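Local coordinates for protein Lys-gingipain catalytic subunit (Porphyromonas gingivalis, PDB 6I9A) that cleaves proteins after lysine as a secreted, calcium-binding cysteine endopeptidase of family C25, using a nucleophilic cysteine, and may act as a virulence factor in periodontal disease, at residues 80-85 and 118-123. Numbering follows the deposited sequence.
With CA (calcium ion), chain H.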
loop_
_atom_site.group_PDB
_atom_site.type_symbol
_atom_site.label_atom_id
_atom_site.label_comp_id
_atom_site.label_asym_id
_atom_site.label_seq_id
_atom_site.Cartn_x
_atom_site.Cartn_y
_atom_site.Cartn_z
ATOM N N LEU A 80 -4.797 -9.578 1.184
ATOM C CA LEU A 80 -4.983 -10.415 0.011
ATOM C C LEU A 80 -4.062 -9.894 -1.076
ATOM O O LEU A 80 -4.265 -8.806 -1.571
ATOM C CB LEU A 80 -6.461 -10.418 -0.433
ATOM C CG LEU A 80 -6.731 -11.108 -1.763
ATOM C CD1 LEU A 80 -6.421 -12.622 -1.698
ATOM C CD2 LEU A 80 -8.192 -10.899 -2.185
ATOM N N ALA A 81 -3.051 -10.706 -1.450
ATOM C CA ALA A 81 -2.112 -10.364 -2.504
ATOM C C ALA A 81 -2.448 -11.145 -3.763
ATOM O O ALA A 81 -2.422 -12.375 -3.763
ATOM C CB ALA A 81 -0.696 -10.691 -2.070
ATOM N N LEU A 82 -2.827 -10.451 -4.825
ATOM C CA LEU A 82 -3.108 -11.043 -6.130
ATOM C C LEU A 82 -1.882 -10.846 -6.972
ATOM O O LEU A 82 -1.392 -9.718 -7.117
ATOM C CB LEU A 82 -4.338 -10.356 -6.777
ATOM C CG LEU A 82 -5.586 -10.321 -5.920
ATOM C CD1 LEU A 82 -6.684 -9.505 -6.633
ATOM C CD2 LEU A 82 -6.088 -11.764 -5.636
ATOM N N VAL A 83 -1.315 -11.930 -7.505
ATOM C CA VAL A 83 -0.075 -11.855 -8.275
ATOM C C VAL A 83 -0.343 -12.293 -9.710
ATOM O O VAL A 83 -0.644 -13.468 -9.957
ATOM C CB VAL A 83 1.040 -12.699 -7.616
ATOM C CG1 VAL A 83 2.331 -12.561 -8.406
ATOM C CG2 VAL A 83 1.219 -12.274 -6.161
ATOM N N GLY A 84 -0.247 -11.343 -10.621
ATOM C CA GLY A 84 -0.537 -11.574 -12.028
ATOM C C GLY A 84 -1.435 -10.504 -12.608
ATOM O O GLY A 84 -2.063 -9.721 -11.880
ATOM N N ASP A 85 -1.459 -10.474 -13.922
ATOM C CA ASP A 85 -2.317 -9.586 -14.677
ATOM C C ASP A 85 -3.668 -10.322 -14.941
ATOM O O ASP A 85 -3.930 -11.403 -14.420
ATOM C CB ASP A 85 -1.596 -9.121 -15.953
ATOM C CG ASP A 85 -2.097 -7.815 -16.583
ATOM O OD1 ASP A 85 -3.250 -7.379 -16.270
ATOM O OD2 ASP A 85 -1.340 -7.207 -17.371
ATOM N N THR A 118 -6.501 -5.519 -0.168
ATOM C CA THR A 118 -6.171 -6.198 -1.395
ATOM C C THR A 118 -5.297 -5.365 -2.269
ATOM O O THR A 118 -5.548 -4.162 -2.473
ATOM C CB THR A 118 -7.499 -6.544 -2.109
ATOM O OG1 THR A 118 -8.256 -7.390 -1.215
ATOM C CG2 THR A 118 -7.308 -7.283 -3.410
ATOM N N PHE A 119 -4.296 -5.995 -2.872
ATOM C CA PHE A 119 -3.424 -5.326 -3.832
ATOM C C PHE A 119 -3.073 -6.322 -4.898
ATOM O O PHE A 119 -3.139 -7.538 -4.686
ATOM C CB PHE A 119 -2.187 -4.715 -3.161
ATOM C CG PHE A 119 -1.341 -5.725 -2.400
ATOM C CD1 PHE A 119 -0.316 -6.414 -3.041
ATOM C CD2 PHE A 119 -1.523 -5.921 -1.020
ATOM C CE1 PHE A 119 0.506 -7.272 -2.334
ATOM C CE2 PHE A 119 -0.717 -6.818 -0.339
ATOM C CZ PHE A 119 0.298 -7.469 -0.990
ATOM N N ARG A 120 -2.633 -5.805 -6.045
ATOM C CA ARG A 120 -2.302 -6.631 -7.190
ATOM C C ARG A 120 -0.902 -6.335 -7.679
ATOM O O ARG A 120 -0.601 -5.215 -8.100
ATOM C CB ARG A 120 -3.336 -6.455 -8.322
ATOM C CG ARG A 120 -2.984 -7.202 -9.611
ATOM C CD ARG A 120 -3.978 -6.919 -10.715
ATOM N NE ARG A 120 -5.291 -7.517 -10.482
ATOM C CZ ARG A 120 -5.761 -8.555 -11.176
ATOM N NH1 ARG A 120 -4.953 -9.256 -11.999
ATOM N NH2 ARG A 120 -7.016 -8.928 -11.030
ATOM N N MET A 121 -0.023 -7.347 -7.611
ATOM C CA MET A 121 1.310 -7.312 -8.179
ATOM C C MET A 121 1.129 -7.733 -9.621
ATOM O O MET A 121 1.236 -8.921 -9.956
ATOM C CB MET A 121 2.230 -8.263 -7.399
ATOM C CG MET A 121 2.253 -7.980 -5.892
ATOM S SD MET A 121 3.418 -6.680 -5.457
ATOM C CE MET A 121 4.783 -7.659 -5.371
ATOM N N SER A 122 0.760 -6.792 -10.488
ATOM C CA SER A 122 0.454 -7.122 -11.886
ATOM C C SER A 122 1.726 -7.170 -12.717
ATOM O O SER A 122 2.445 -6.154 -12.831
ATOM C CB SER A 122 -0.510 -6.090 -12.476
ATOM O OG SER A 122 -0.706 -6.495 -13.823
ATOM N N ALA A 123 1.988 -8.329 -13.315
ATOM C CA ALA A 123 3.173 -8.545 -14.129
ATOM C C ALA A 123 2.786 -9.380 -15.321
ATOM O O ALA A 123 1.908 -10.240 -15.198
ATOM C CB ALA A 123 4.237 -9.270 -13.308
HETATM CA CA CA H . -2.952 -5.292 -17.614
HETATM O O HOH W 1 0.022 -12.387 -15.624
HETATM O O HOH W 2 -4.326 -6.790 -18.946
HETATM O O HOH W 3 -3.819 -3.496 -19.037
HETATM O O HOH W 4 -1.452 -5.173 -19.438
#
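A81 lies over one face of the F119 ring, its CA 4.2 Å from the ring centroid in a CH-pi contact, while A81 CB touches F119 CZ at 3.5 Å; a small alanine suits this approach. The ring gets there because chi1 (58°) sets CG between backbone N and carbonyl carbon. Strand 118-121 edges a four-stranded parallel sheet beside strand 80-83, and backbone bonds alternate between them. The face carrying A81, F119, V83 and M121 is buried under helix 25-37, with A81 on F119 its tightest point. On the face of L80, L82 and R120 packing is looser around partly exposed T118, where L82 CD1 stands 4.0 Å from T118 CG2. At G84 (phi 133°) a CB would jam against V83 O, so glycine suits the place. Bent at chi3 (-70°), R120 hydrogen-bonds G84 O through NH1 at 2.9 Å, from above the carbonyl plane, and also I89 O, while NH2 forms a salt bridge with D102. D85 chelates calcium through both carboxylate oxygens, alongside F254 O, E263 and three waters. S122 OG hydrogen-bonds E263 and, like D85 OD2, R267, a second-shell link. The contact thus joins an apolar sheet face to a calcium site, whose charge, with R267, probably favours an ionised D85.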